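Local atomic coordinates of RNA-binding protein RMD9, mitochondrial (Saccharomyces cerevisiae S288C, PDB entry 7A9X), a protein that binds the RNA motif 5'-AAUAA[U/C]AUUCUU-3' in the 3'-UTRs of mitochondrial mRNAs and takes part in their processing or stability. Residues F83-Y94 with L111-T122. Sequence-based numbering, arbitrary orientation.
With nucleotides of chain B.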
ATOM      1  N   PHE A  83      11.318  10.674 -17.873  1.00 72.66           N
ATOM      2  CA  PHE A  83      10.820  11.189 -16.599  1.00 73.18           C
ATOM      3  C   PHE A  83      11.713  10.772 -15.438  1.00 74.81           C
ATOM      4  O   PHE A  83      12.092  11.598 -14.600  1.00 77.26           O
ATOM      5  CB  PHE A  83       9.386  10.704 -16.376  1.00 70.68           C
ATOM      6  CG  PHE A  83       8.838  11.007 -15.006  1.00 68.48           C
ATOM      7  CD1 PHE A  83       8.478  12.298 -14.657  1.00 68.95           C
ATOM      8  CD2 PHE A  83       8.656   9.990 -14.077  1.00 73.10           C
ATOM      9  CE1 PHE A  83       7.962  12.577 -13.401  1.00 72.35           C
ATOM     10  CE2 PHE A  83       8.139  10.262 -12.818  1.00 70.25           C
ATOM     11  CZ  PHE A  83       7.790  11.556 -12.481  1.00 69.77           C
ATOM     12  N   TRP A  84      12.061   9.486 -15.371  1.00 73.34           N
ATOM     13  CA  TRP A  84      12.854   9.003 -14.248  1.00 74.29           C
ATOM     14  C   TRP A  84      14.313   9.423 -14.352  1.00 78.89           C
ATOM     15  O   TRP A  84      14.959   9.658 -13.325  1.00 86.19           O
ATOM     16  CB  TRP A  84      12.747   7.484 -14.147  1.00 73.39           C
ATOM     17  CG  TRP A  84      11.384   7.020 -13.748  1.00 74.32           C
ATOM     18  CD1 TRP A  84      10.511   6.291 -14.500  1.00 73.72           C
ATOM     19  CD2 TRP A  84      10.730   7.267 -12.499  1.00 63.28           C
ATOM     20  NE1 TRP A  84       9.357   6.062 -13.793  1.00 72.78           N
ATOM     21  CE2 TRP A  84       9.465   6.650 -12.561  1.00 70.03           C
ATOM     22  CE3 TRP A  84      11.093   7.948 -11.333  1.00 65.88           C
ATOM     23  CZ2 TRP A  84       8.559   6.693 -11.498  1.00 73.19           C
ATOM     24  CZ3 TRP A  84      10.195   7.991 -10.280  1.00 70.31           C
ATOM     25  CH2 TRP A  84       8.942   7.368 -10.371  1.00 74.53           C
ATOM     26  N   ASP A  85      14.850   9.527 -15.568  1.00 75.80           N
ATOM     27  CA  ASP A  85      16.212  10.028 -15.708  1.00 77.68           C
ATOM     28  C   ASP A  85      16.282  11.524 -15.439  1.00 80.07           C
ATOM     29  O   ASP A  85      17.307  12.018 -14.957  1.00 81.74           O
ATOM     30  CB  ASP A  85      16.760   9.716 -17.099  1.00 86.97           C
ATOM     31  CG  ASP A  85      18.225  10.084 -17.239  1.00100.69           C
ATOM     32  OD1 ASP A  85      19.041   9.566 -16.448  1.00103.54           O
ATOM     33  OD2 ASP A  85      18.560  10.890 -18.133  1.00105.68           O
ATOM     34  N   SER A  86      15.207  12.257 -15.739  1.00 80.25           N
ATOM     35  CA  SER A  86      15.180  13.685 -15.444  1.00 82.49           C
ATOM     36  C   SER A  86      15.215  13.946 -13.946  1.00 78.80           C
ATOM     37  O   SER A  86      15.679  15.005 -13.511  1.00 79.39           O
ATOM     38  CB  SER A  86      13.939  14.331 -16.061  1.00 88.03           C
ATOM     39  OG  SER A  86      13.948  14.210 -17.472  1.00 94.91           O
ATOM     40  N   MET A  87      14.731  12.996 -13.144  1.00 73.99           N
ATOM     41  CA  MET A  87      14.727  13.180 -11.699  1.00 75.57           C
ATOM     42  C   MET A  87      16.131  13.044 -11.127  1.00 77.07           C
ATOM     43  O   MET A  87      16.590  13.909 -10.371  1.00 79.23           O
ATOM     44  CB  MET A  87      13.775  12.176 -11.053  1.00 78.71           C
ATOM     45  CG  MET A  87      13.158  12.659  -9.759  1.00 83.44           C
ATOM     46  SD  MET A  87      11.488  12.017  -9.575  1.00 90.39           S
ATOM     47  CE  MET A  87      10.792  12.501 -11.147  1.00 90.97           C
ATOM     48  N   GLY A  88      16.830  11.962 -11.477  1.00 80.17           N
ATOM     49  CA  GLY A  88      18.199  11.797 -11.016  1.00 78.42           C
ATOM     50  C   GLY A  88      19.110  12.912 -11.492  1.00 79.12           C
ATOM     51  O   GLY A  88      19.956  13.397 -10.738  1.00 81.83           O
ATOM     52  N   ARG A  89      18.939  13.341 -12.745  1.00 78.31           N
ATOM     53  CA  ARG A  89      19.746  14.434 -13.280  1.00 87.92           C
ATOM     54  C   ARG A  89      19.455  15.741 -12.552  1.00 91.79           C
ATOM     55  O   ARG A  89      20.378  16.475 -12.179  1.00 95.28           O
ATOM     56  CB  ARG A  89      19.493  14.582 -14.781  1.00 94.11           C
ATOM     57  CG  ARG A  89      19.959  15.904 -15.377  1.00 98.24           C
ATOM     58  CD  ARG A  89      21.475  16.001 -15.461  1.00103.44           C
ATOM     59  NE  ARG A  89      21.889  17.096 -16.334  1.00111.52           N
ATOM     60  CZ  ARG A  89      23.146  17.498 -16.494  1.00120.23           C
ATOM     61  NH1 ARG A  89      23.425  18.502 -17.313  1.00120.84           N
ATOM     62  NH2 ARG A  89      24.125  16.898 -15.830  1.00126.30           N
ATOM     63  N   ALA A  90      18.173  16.051 -12.344  1.00 93.41           N
ATOM     64  CA  ALA A  90      17.821  17.255 -11.598  1.00 95.38           C
ATOM     65  C   ALA A  90      18.358  17.192 -10.176  1.00 94.49           C
ATOM     66  O   ALA A  90      18.846  18.196  -9.641  1.00 96.18           O
ATOM     67  CB  ALA A  90      16.305  17.450 -11.591  1.00 91.88           C
ATOM     68  N   MET A  91      18.277  16.019  -9.546  1.00 92.60           N
ATOM     69  CA  MET A  91      18.804  15.870  -8.196  1.00 92.02           C
ATOM     70  C   MET A  91      20.322  15.986  -8.187  1.00 94.11           C
ATOM     71  O   MET A  91      20.903  16.538  -7.246  1.00 94.64           O
ATOM     72  CB  MET A  91      18.364  14.531  -7.608  1.00 93.50           C
ATOM     73  CG  MET A  91      18.288  14.540  -6.102  1.00 96.78           C
ATOM     74  SD  MET A  91      17.106  15.779  -5.545  1.00 92.68           S
ATOM     75  CE  MET A  91      17.792  16.183  -3.944  1.00 96.67           C
ATOM     76  N   GLU A  92      20.977  15.468  -9.227  1.00 94.77           N
ATOM     77  CA  GLU A  92      22.420  15.633  -9.357  1.00104.25           C
ATOM     78  C   GLU A  92      22.790  17.101  -9.518  1.00101.03           C
ATOM     79  O   GLU A  92      23.747  17.578  -8.895  1.00101.25           O
ATOM     80  CB  GLU A  92      22.926  14.805 -10.539  1.00113.98           C
ATOM     81  CG  GLU A  92      24.032  15.455 -11.350  1.00124.60           C
ATOM     82  CD  GLU A  92      24.304  14.712 -12.643  1.00132.07           C
ATOM     83  OE1 GLU A  92      24.396  13.467 -12.610  1.00133.54           O
ATOM     84  OE2 GLU A  92      24.410  15.373 -13.696  1.00136.44           O
ATOM     85  N   LEU A  93      22.037  17.839 -10.339  1.00 97.36           N
ATOM     86  CA  LEU A  93      22.302  19.263 -10.505  1.00 96.84           C
ATOM     87  C   LEU A  93      22.021  20.042  -9.227  1.00102.30           C
ATOM     88  O   LEU A  93      22.621  21.098  -9.004  1.00106.08           O
ATOM     89  CB  LEU A  93      21.468  19.819 -11.660  1.00 92.30           C
ATOM     90  CG  LEU A  93      21.831  19.321 -13.060  1.00 92.38           C
ATOM     91  CD1 LEU A  93      20.807  19.792 -14.082  1.00 93.14           C
ATOM     92  CD2 LEU A  93      23.227  19.788 -13.438  1.00 94.93           C
ATOM     93  N   TYR A  94      21.122  19.535  -8.379  1.00106.20           N
ATOM     94  CA  TYR A  94      20.768  20.246  -7.154  1.00108.11           C
ATOM     95  C   TYR A  94      21.966  20.388  -6.222  1.00106.68           C
ATOM     96  O   TYR A  94      22.193  21.461  -5.650  1.00102.25           O
ATOM     97  CB  TYR A  94      19.623  19.524  -6.445  1.00104.69           C
ATOM     98  CG  TYR A  94      19.419  19.969  -5.016  1.00102.11           C
ATOM     99  CD1 TYR A  94      18.768  21.161  -4.728  1.00101.11           C
ATOM    100  CD2 TYR A  94      19.877  19.198  -3.955  1.00 99.34           C
ATOM    101  CE1 TYR A  94      18.580  21.575  -3.425  1.00101.34           C
ATOM    102  CE2 TYR A  94      19.694  19.603  -2.646  1.00 97.77           C
ATOM    103  CZ  TYR A  94      19.044  20.792  -2.389  1.00 99.50           C
ATOM    104  OH  TYR A  94      18.859  21.198  -1.088  1.00 97.96           O
ATOM    105  N   LEU A 111      11.542  21.481  -7.796  1.00 76.78           N
ATOM    106  CA  LEU A 111      12.188  20.189  -7.590  1.00 74.84           C
ATOM    107  C   LEU A 111      11.452  19.360  -6.545  1.00 72.56           C
ATOM    108  O   LEU A 111      11.250  18.155  -6.732  1.00 66.76           O
ATOM    109  CB  LEU A 111      13.646  20.387  -7.179  1.00 72.59           C
ATOM    110  CG  LEU A 111      14.435  19.100  -6.933  1.00 75.37           C
ATOM    111  CD1 LEU A 111      14.486  18.261  -8.200  1.00 68.70           C
ATOM    112  CD2 LEU A 111      15.836  19.417  -6.441  1.00 78.40           C
ATOM    113  N   ILE A 112      11.047  19.990  -5.437  1.00 71.38           N
ATOM    114  CA  ILE A 112      10.320  19.272  -4.393  1.00 65.10           C
ATOM    115  C   ILE A 112       9.010  18.718  -4.940  1.00 67.39           C
ATOM    116  O   ILE A 112       8.654  17.561  -4.687  1.00 66.72           O
ATOM    117  CB  ILE A 112      10.080  20.186  -3.177  1.00 72.78           C
ATOM    118  CG1 ILE A 112      11.408  20.622  -2.555  1.00 72.32           C
ATOM    119  CG2 ILE A 112       9.217  19.480  -2.149  1.00 64.84           C
ATOM    120  CD1 ILE A 112      11.243  21.557  -1.376  1.00 67.54           C
ATOM    121  N   HIS A 113       8.272  19.538  -5.690  1.00 67.95           N
ATOM    122  CA  HIS A 113       7.052  19.066  -6.336  1.00 66.03           C
ATOM    123  C   HIS A 113       7.341  17.869  -7.233  1.00 69.89           C
ATOM    124  O   HIS A 113       6.595  16.880  -7.230  1.00 66.13           O
ATOM    125  CB  HIS A 113       6.418  20.210  -7.131  1.00 63.49           C
ATOM    126  CG  HIS A 113       5.110  19.865  -7.776  1.00 65.56           C
ATOM    127  ND1 HIS A 113       4.454  20.731  -8.624  1.00 69.95           N
ATOM    128  CD2 HIS A 113       4.335  18.758  -7.696  1.00 67.23           C
ATOM    129  CE1 HIS A 113       3.334  20.171  -9.043  1.00 67.11           C
ATOM    130  NE2 HIS A 113       3.237  18.973  -8.494  1.00 65.01           N
ATOM    131  N   LEU A 114       8.437  17.931  -7.993  1.00 68.41           N
ATOM    132  CA  LEU A 114       8.782  16.841  -8.899  1.00 66.54           C
ATOM    133  C   LEU A 114       9.051  15.551  -8.134  1.00 66.02           C
ATOM    134  O   LEU A 114       8.576  14.479  -8.525  1.00 59.49           O
ATOM    135  CB  LEU A 114       9.996  17.227  -9.744  1.00 71.14           C
ATOM    136  CG  LEU A 114      10.479  16.157 -10.720  1.00 72.45           C
ATOM    137  CD1 LEU A 114       9.362  15.811 -11.690  1.00 62.59           C
ATOM    138  CD2 LEU A 114      11.720  16.628 -11.460  1.00 72.47           C
ATOM    139  N   LEU A 115       9.816  15.635  -7.041  1.00 62.63           N
ATOM    140  CA  LEU A 115      10.041  14.460  -6.207  1.00 60.31           C
ATOM    141  C   LEU A 115       8.739  13.951  -5.603  1.00 63.85           C
ATOM    142  O   LEU A 115       8.572  12.741  -5.415  1.00 62.98           O
ATOM    143  CB  LEU A 115      11.053  14.786  -5.106  1.00 69.58           C
ATOM    144  CG  LEU A 115      12.449  15.232  -5.552  1.00 69.96           C
ATOM    145  CD1 LEU A 115      13.276  15.685  -4.358  1.00 76.49           C
ATOM    146  CD2 LEU A 115      13.161  14.116  -6.301  1.00 64.00           C
ATOM    147  N   HIS A 116       7.807  14.857  -5.294  1.00 63.55           N
ATOM    148  CA  HIS A 116       6.498  14.428  -4.819  1.00 62.97           C
ATOM    149  C   HIS A 116       5.771  13.623  -5.887  1.00 67.10           C
ATOM    150  O   HIS A 116       5.229  12.549  -5.602  1.00 56.06           O
ATOM    151  CB  HIS A 116       5.663  15.640  -4.395  1.00 58.24           C
ATOM    152  CG  HIS A 116       4.370  15.281  -3.731  1.00 62.08           C
ATOM    153  ND1 HIS A 116       3.384  16.209  -3.472  1.00 57.29           N
ATOM    154  CD2 HIS A 116       3.902  14.096  -3.270  1.00 60.42           C
ATOM    155  CE1 HIS A 116       2.364  15.611  -2.882  1.00 58.94           C
ATOM    156  NE2 HIS A 116       2.654  14.329  -2.748  1.00 57.37           N
ATOM    157  N   ASN A 117       5.758  14.117  -7.128  1.00 56.93           N
ATOM    158  CA  ASN A 117       5.122  13.368  -8.205  1.00 61.57           C
ATOM    159  C   ASN A 117       5.847  12.057  -8.480  1.00 66.63           C
ATOM    160  O   ASN A 117       5.229  11.100  -8.959  1.00 69.35           O
ATOM    161  CB  ASN A 117       5.050  14.221  -9.470  1.00 59.45           C
ATOM    162  CG  ASN A 117       3.927  15.235  -9.420  1.00 61.76           C
ATOM    163  OD1 ASN A 117       3.233  15.359  -8.410  1.00 57.15           O
ATOM    164  ND2 ASN A 117       3.741  15.968 -10.511  1.00 58.36           N
ATOM    165  N   GLY A 118       7.148  11.991  -8.186  1.00 65.47           N
ATOM    166  CA  GLY A 118       7.854  10.725  -8.296  1.00 63.53           C
ATOM    167  C   GLY A 118       7.340   9.695  -7.310  1.00 62.61           C
ATOM    168  O   GLY A 118       7.143   8.527  -7.661  1.00 61.90           O
ATOM    169  N   LEU A 119       7.119  10.111  -6.060  1.00 57.05           N
ATOM    170  CA  LEU A 119       6.495   9.225  -5.082  1.00 60.02           C
ATOM    171  C   LEU A 119       5.128   8.763  -5.564  1.00 61.21           C
ATOM    172  O   LEU A 119       4.800   7.573  -5.486  1.00 61.02           O
ATOM    173  CB  LEU A 119       6.367   9.936  -3.734  1.00 62.20           C
ATOM    174  CG  LEU A 119       7.666  10.353  -3.045  1.00 68.40           C
ATOM    175  CD1 LEU A 119       7.379  11.289  -1.882  1.00 57.89           C
ATOM    176  CD2 LEU A 119       8.424   9.128  -2.569  1.00 64.82           C
ATOM    177  N   ARG A 120       4.321   9.696  -6.073  1.00 61.94           N
ATOM    178  CA  ARG A 120       3.002   9.346  -6.591  1.00 62.65           C
ATOM    179  C   ARG A 120       3.104   8.338  -7.729  1.00 61.14           C
ATOM    180  O   ARG A 120       2.351   7.359  -7.770  1.00 58.88           O
ATOM    181  CB  ARG A 120       2.277  10.612  -7.053  1.00 65.33           C
ATOM    182  CG  ARG A 120       1.924  11.563  -5.922  1.00 66.57           C
ATOM    183  CD  ARG A 120       1.580  12.947  -6.442  1.00 68.00           C
ATOM    184  NE  ARG A 120       0.644  13.637  -5.559  1.00 62.53           N
ATOM    185  CZ  ARG A 120       0.294  14.912  -5.689  1.00 59.58           C
ATOM    186  NH1 ARG A 120      -0.575  15.452  -4.843  1.00 62.55           N
ATOM    187  NH2 ARG A 120       0.815  15.650  -6.660  1.00 60.28           N
ATOM    188  N   SER A 121       4.045   8.553  -8.652  1.00 63.86           N
ATOM    189  CA  SER A 121       4.192   7.645  -9.784  1.00 59.82           C
ATOM    190  C   SER A 121       4.738   6.290  -9.347  1.00 59.59           C
ATOM    191  O   SER A 121       4.308   5.250  -9.859  1.00 61.22           O
ATOM    192  CB  SER A 121       5.098   8.270 -10.844  1.00 61.58           C
ATOM    193  OG  SER A 121       5.336   7.358 -11.901  1.00 78.34           O
ATOM    194  N   THR A 122       5.683   6.277  -8.403  1.00 57.58           N
ATOM    195  CA  THR A 122       6.217   5.005  -7.924  1.00 63.04           C
ATOM    196  C   THR A 122       5.120   4.151  -7.297  1.00 63.56           C
ATOM    197  O   THR A 122       5.023   2.950  -7.577  1.00 63.84           O
ATOM    198  CB  THR A 122       7.351   5.242  -6.924  1.00 62.38           C
ATOM    199  OG1 THR A 122       8.348   6.083  -7.516  1.00 59.62           O
ATOM    200  CG2 THR A 122       7.992   3.921  -6.532  1.00 61.14           C
TER
ATOM    201  P     A B   6      -4.038  12.928  -3.317  1.00 65.71           P
ATOM    202  OP1   A B   6      -4.422  12.279  -2.037  1.00 78.90           O
ATOM    203  OP2   A B   6      -2.838  13.802  -3.361  1.00 71.91           O
ATOM    204  O5'   A B   6      -3.835  11.813  -4.435  1.00 61.34           O
ATOM    205  C5'   A B   6      -4.806  10.797  -4.668  1.00 60.47           C
ATOM    206  C4'   A B   6      -4.183   9.583  -5.315  1.00 64.98           C
ATOM    207  O4'   A B   6      -3.797   9.918  -6.678  1.00 67.07           O
ATOM    208  C3'   A B   6      -2.917   9.079  -4.628  1.00 62.38           C
ATOM    209  O3'   A B   6      -2.819   7.665  -4.765  1.00 61.51           O
ATOM    210  C2'   A B   6      -1.810   9.753  -5.433  1.00 64.22           C
ATOM    211  O2'   A B   6      -0.553   9.114  -5.380  1.00 61.48           O
ATOM    212  C1'   A B   6      -2.400   9.740  -6.839  1.00 63.46           C
ATOM    213  N9    A B   6      -1.887  10.829  -7.667  1.00 69.74           N
ATOM    214  C8    A B   6      -2.127  12.169  -7.503  1.00 68.74           C
ATOM    215  N7    A B   6      -1.517  12.920  -8.384  1.00 67.78           N
ATOM    216  C5    A B   6      -0.825  12.013  -9.170  1.00 66.70           C
ATOM    217  C6    A B   6       0.015  12.183 -10.278  1.00 62.67           C
ATOM    218  N6    A B   6       0.307  13.377 -10.797  1.00 63.41           N
ATOM    219  N1    A B   6       0.550  11.075 -10.835  1.00 66.33           N
ATOM    220  C2    A B   6       0.253   9.881 -10.309  1.00 65.44           C
ATOM    221  N3    A B   6      -0.524   9.593  -9.268  1.00 66.94           N
ATOM    222  C4    A B   6      -1.040  10.717  -8.741  1.00 68.53           C
ATOM    223  P     U B   5      -2.865  18.302  -3.697  1.00 65.68           P
ATOM    224  OP1   U B   5      -2.949  18.089  -2.230  1.00 74.35           O
ATOM    225  OP2   U B   5      -1.542  18.299  -4.367  1.00 66.15           O
ATOM    226  O5'   U B   5      -3.769  17.183  -4.374  1.00 64.44           O
ATOM    227  C5'   U B   5      -5.124  17.014  -3.991  1.00 69.03           C
ATOM    228  C4'   U B   5      -5.803  15.982  -4.851  1.00 65.99           C
ATOM    229  O4'   U B   5      -5.881  16.463  -6.220  1.00 63.48           O
ATOM    230  C3'   U B   5      -5.071  14.656  -4.973  1.00 62.32           C
ATOM    231  O3'   U B   5      -5.270  13.800  -3.865  1.00 70.39           O
ATOM    232  C2'   U B   5      -5.598  14.105  -6.288  1.00 61.73           C
ATOM    233  O2'   U B   5      -6.893  13.554  -6.122  1.00 68.07           O
ATOM    234  C1'   U B   5      -5.716  15.384  -7.118  1.00 67.14           C
ATOM    235  N1    U B   5      -4.496  15.613  -7.925  1.00 71.56           N
ATOM    236  C2    U B   5      -4.412  14.913  -9.113  1.00 66.98           C
ATOM    237  O2    U B   5      -5.293  14.162  -9.496  1.00 67.81           O
ATOM    238  N3    U B   5      -3.266  15.133  -9.835  1.00 64.60           N
ATOM    239  C4    U B   5      -2.216  15.959  -9.490  1.00 68.71           C
ATOM    240  O4    U B   5      -1.251  16.049 -10.249  1.00 74.13           O
ATOM    241  C5    U B   5      -2.374  16.645  -8.243  1.00 69.72           C
ATOM    242  C6    U B   5      -3.482  16.451  -7.518  1.00 63.79           C
ATOM    243  P     A B   4       0.041  21.878  -7.150  1.00 69.22           P
ATOM    244  OP1   A B   4       0.926  22.564  -6.176  1.00 70.33           O
ATOM    245  OP2   A B   4       0.580  20.774  -7.981  1.00 68.51           O
ATOM    246  O5'   A B   4      -1.228  21.284  -6.388  1.00 79.86           O
ATOM    247  C5'   A B   4      -2.044  22.098  -5.558  1.00 68.66           C
ATOM    248  C4'   A B   4      -3.476  21.621  -5.558  1.00 67.70           C
ATOM    249  O4'   A B   4      -4.102  21.935  -6.831  1.00 71.21           O
ATOM    250  C3'   A B   4      -3.682  20.121  -5.405  1.00 66.45           C
ATOM    251  O3'   A B   4      -3.606  19.682  -4.060  1.00 66.31           O
ATOM    252  C2'   A B   4      -5.050  19.909  -6.040  1.00 68.09           C
ATOM    253  O2'   A B   4      -6.086  20.298  -5.151  1.00 65.80           O
ATOM    254  C1'   A B   4      -4.999  20.908  -7.196  1.00 66.53           C
ATOM    255  N9    A B   4      -4.496  20.269  -8.425  1.00 71.74           N
ATOM    256  C8    A B   4      -3.279  20.454  -9.034  1.00 69.32           C
ATOM    257  N7    A B   4      -3.115  19.725 -10.111  1.00 71.15           N
ATOM    258  C5    A B   4      -4.301  19.009 -10.215  1.00 65.38           C
ATOM    259  C6    A B   4      -4.756  18.058 -11.147  1.00 69.34           C
ATOM    260  N6    A B   4      -4.041  17.648 -12.196  1.00 69.48           N
ATOM    261  N1    A B   4      -5.989  17.537 -10.963  1.00 73.99           N
ATOM    262  C2    A B   4      -6.710  17.947  -9.911  1.00 72.68           C
ATOM    263  N3    A B   4      -6.392  18.834  -8.968  1.00 67.56           N
ATOM    264  C4    A B   4      -5.161  19.332  -9.181  1.00 70.29           C
TER
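Met-87 reaches from helix 78-97 into helix 105-128 among Leu-114, Leu-115 and Gly-118, and its contacts change atom by atom. From CB the chain runs to CG, which rests against Leu-115 CD2 at 3.8 Å; SD then lies 4.1 Å from Gly-118 CA, close because Gly-118 has no side chain. Bends at chi2 and chi3 (-52°) turn the terminal CE back, 3.6 Å from Leu-114 CD1 and over one face of the Phe-83 ring. That ring presents its edge to Gly-118 CA. Next to it, the indole of Trp-84 meets Gly-118 O at its edge, CH2 to O 3.5 Å; the same oxygen accepts Thr-122 N and Thr-122 OG1 from opposite faces of its carbonyl plane. Toward the other end, Leu-111 sends CD1 to Ala-90 CB and CD2 to Tyr-94 CB, while Met-91 SD touches both Leu-111 CD2 and Leu-115 CD1. The far side of helix 105-128 faces RNA. With CG beside the backbone N (chi1 -67°), the extended chain of Arg-120 leads away from the helix pair, and its NH1 donates to U5 OP2 of chain B at 3.0 Å and to A6 OP2 of chain B at 3.2 Å. The guanidinium lies between A6 N7 of chain B and His-116 CE1 on opposite faces; its NH2 donates to Asn-117 OD1, 3.0 Å away in the guanidinium plane, restraining that group's rotation, while Ser-58 OG holds Asn-117 ND2. A leucine here would probably leave both phosphates without this donor and Asn-117 OD1 without its partner. The axes of 83-94 and 111-122, 10.8 Å apart at 142°, describe an antiparallel helical hairpin N-terminal to the pentatricopeptide repeats, one helix away from the RNA, the other carrying its phosphate-binding arginine, consistent with an RNA-binding alpha-solenoid.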